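PDB 3CNV: putative GntR-family transcriptional regulator from Bordetella bronchiseptica RB50, which probably regulates transcription in response to a small effector molecule, which its UTRA-type ligand-binding domain would sense while a separate domain binds DNA. Local coordinates for residues 52-57 and 62-67. Sequence-based numbering, arbitrary orientation.
Sequences RQLSMN and VIDDLW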
loop_
_atom_site.group_PDB
_atom_site.type_symbol
_atom_site.label_atom_id
_atom_site.label_comp_id
_atom_site.label_asym_id
_atom_site.label_seq_id
_atom_site.Cartn_x
_atom_site.Cartn_y
_atom_site.Cartn_z
ATOM N N ARG C 52 -25.485 0.412 -6.024
ATOM C CA ARG C 52 -25.885 0.039 -4.648
ATOM C C ARG C 52 -25.602 1.105 -3.622
ATOM O O ARG C 52 -24.745 1.948 -3.800
ATOM C CB ARG C 52 -25.269 -1.294 -4.227
ATOM C CG ARG C 52 -23.894 -1.344 -4.143
ATOM C CD ARG C 52 -23.425 -0.981 -2.734
ATOM N NE ARG C 52 -22.017 -1.231 -2.742
ATOM C CZ ARG C 52 -21.448 -2.397 -2.481
ATOM N NH1 ARG C 52 -22.178 -3.407 -2.053
ATOM N NH2 ARG C 52 -20.129 -2.503 -2.575
ATOM N N GLN C 53 -26.323 1.004 -2.522
ATOM C CA GLN C 53 -26.103 1.882 -1.378
ATOM C C GLN C 53 -25.517 1.069 -0.215
ATOM O O GLN C 53 -26.070 0.057 0.217
ATOM C CB GLN C 53 -27.477 2.532 -1.007
ATOM C CG GLN C 53 -27.526 3.548 0.171
ATOM C CD GLN C 53 -28.932 3.780 0.652
ATOM O OE1 GLN C 53 -29.526 2.932 1.268
ATOM N NE2 GLN C 53 -29.462 4.963 0.392
ATOM N N LEU C 54 -24.415 1.545 0.319
ATOM C CA LEU C 54 -23.952 1.132 1.641
ATOM C C LEU C 54 -24.397 2.094 2.699
ATOM O O LEU C 54 -24.332 3.333 2.557
ATOM C CB LEU C 54 -22.407 1.035 1.684
ATOM C CG LEU C 54 -21.806 -0.015 0.779
ATOM C CD1 LEU C 54 -20.257 0.103 0.950
ATOM C CD2 LEU C 54 -22.313 -1.516 0.981
ATOM N N SER C 55 -24.821 1.502 3.783
ATOM C CA SER C 55 -25.215 2.201 4.985
ATOM C C SER C 55 -24.423 1.670 6.169
ATOM O O SER C 55 -24.122 0.479 6.237
ATOM C CB SER C 55 -26.710 2.008 5.269
ATOM O OG SER C 55 -27.492 2.657 4.290
HETATM N N MSE C 56 -24.098 2.579 7.073
HETATM C CA MSE C 56 -23.364 2.248 8.290
HETATM C C MSE C 56 -23.978 2.995 9.414
HETATM O O MSE C 56 -24.291 4.188 9.328
HETATM C CB MSE C 56 -21.844 2.549 8.147
ATOM N N ASN C 57 -24.218 2.255 10.479
ATOM C CA ASN C 57 -24.974 2.767 11.618
ATOM C C ASN C 57 -26.313 3.324 11.201
ATOM O O ASN C 57 -26.751 4.334 11.736
ATOM C CB ASN C 57 -24.191 3.863 12.335
ATOM N N VAL C 62 -22.433 5.433 1.293
ATOM C CA VAL C 62 -21.848 5.229 -0.049
ATOM C C VAL C 62 -22.902 4.931 -1.099
ATOM O O VAL C 62 -23.813 4.137 -0.880
ATOM C CB VAL C 62 -20.739 4.060 -0.013
ATOM C CG1 VAL C 62 -19.982 3.954 -1.304
ATOM C CG2 VAL C 62 -19.750 4.272 1.140
ATOM N N ILE C 63 -22.732 5.545 -2.262
ATOM C CA ILE C 63 -23.409 5.114 -3.468
ATOM C C ILE C 63 -22.337 4.651 -4.459
ATOM O O ILE C 63 -21.408 5.399 -4.830
ATOM C CB ILE C 63 -24.354 6.185 -4.131
ATOM C CG1 ILE C 63 -25.368 6.721 -3.153
ATOM C CG2 ILE C 63 -25.032 5.625 -5.440
ATOM C CD1 ILE C 63 -26.530 5.773 -2.787
ATOM N N ASP C 64 -22.401 3.358 -4.757
ATOM C CA ASP C 64 -21.460 2.705 -5.685
ATOM C C ASP C 64 -22.172 2.400 -7.001
ATOM O O ASP C 64 -23.285 1.866 -7.010
ATOM C CB ASP C 64 -20.967 1.370 -5.171
ATOM C CG ASP C 64 -19.890 1.447 -4.130
ATOM O OD1 ASP C 64 -19.025 2.367 -4.230
ATOM O OD2 ASP C 64 -19.875 0.504 -3.225
ATOM N N ASP C 65 -21.527 2.743 -8.098
ATOM C CA ASP C 65 -21.911 2.293 -9.447
ATOM C C ASP C 65 -20.794 1.357 -9.882
ATOM O O ASP C 65 -19.637 1.737 -9.839
ATOM C CB ASP C 65 -22.047 3.419 -10.485
ATOM C CG ASP C 65 -23.323 4.219 -10.333
ATOM O OD1 ASP C 65 -24.342 3.626 -9.983
ATOM O OD2 ASP C 65 -23.313 5.442 -10.586
ATOM N N LEU C 66 -21.159 0.199 -10.399
ATOM C CA LEU C 66 -20.193 -0.853 -10.821
ATOM C C LEU C 66 -20.510 -1.227 -12.253
ATOM O O LEU C 66 -21.656 -1.254 -12.669
ATOM C CB LEU C 66 -20.398 -2.153 -9.973
ATOM C CG LEU C 66 -20.105 -2.369 -8.524
ATOM C CD1 LEU C 66 -21.098 -1.645 -7.584
ATOM C CD2 LEU C 66 -20.097 -3.881 -8.384
ATOM N N TRP C 67 -19.477 -1.597 -12.980
ATOM C CA TRP C 67 -19.622 -2.084 -14.339
ATOM C C TRP C 67 -18.715 -3.334 -14.425
ATOM O O TRP C 67 -17.529 -3.289 -14.111
ATOM C CB TRP C 67 -19.108 -1.056 -15.358
ATOM C CG TRP C 67 -19.919 0.198 -15.516
ATOM C CD1 TRP C 67 -20.891 0.434 -16.434
ATOM C CD2 TRP C 67 -19.827 1.375 -14.718
ATOM N NE1 TRP C 67 -21.400 1.689 -16.265
ATOM C CE2 TRP C 67 -20.774 2.280 -15.196
ATOM C CE3 TRP C 67 -19.026 1.749 -13.652
ATOM C CZ2 TRP C 67 -20.928 3.562 -14.644
ATOM C CZ3 TRP C 67 -19.187 2.990 -13.099
ATOM C CH2 TRP C 67 -20.142 3.891 -13.574
#
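Arg-52 and Asp-64, a hydrogen-bonded pair of an antiparallel beta hairpin, illustrate how a cross-strand pair can be joined twice, by backbone and by side chain. Arg-52 N donates to Asp-64 O at 2.8 Å, and Asp-64 N returns the bond to Arg-52 O. On the sheet face that also carries Leu-54 and Val-62, the two side chains run alongside each other, pointing the same way. With CG between the backbone N and the carbonyl carbon (chi1 64°) and a bend at chi2, the arginine brings its NE side to the carboxylate. Arg-52 NE meets the anti lone pair of Asp-64 OD2 at 2.8 Å in a salt bridge, while NH2 reaches the same oxygen less directly at 3.1 Å; guanidinium and carboxylate planes are 49° apart. Leu-54 CD2 covers one guanidinium face, displaced toward its rim, and NH1 donates to Ser-21 OG. NH2 also bonds a citrate anion, probably from crystallisation, consistent with an effector pocket here.

Leu-54 N donates to Val-62 O and Val-62 N to Leu-54 O, each donor tilted 24° from the carbonyl plane; their side chains lie side by side, CB atoms 3.8 Å apart, with Leu-54 CD1 also approaching Val-62 CB. On the other face, Ile-63 CD1 packs against Gln-53. The hairpin lies inside the six-stranded antiparallel sheet, between strands 20-30 and 141-150, with Leu-88 of helix 88-96 touching Arg-52 and Leu-66.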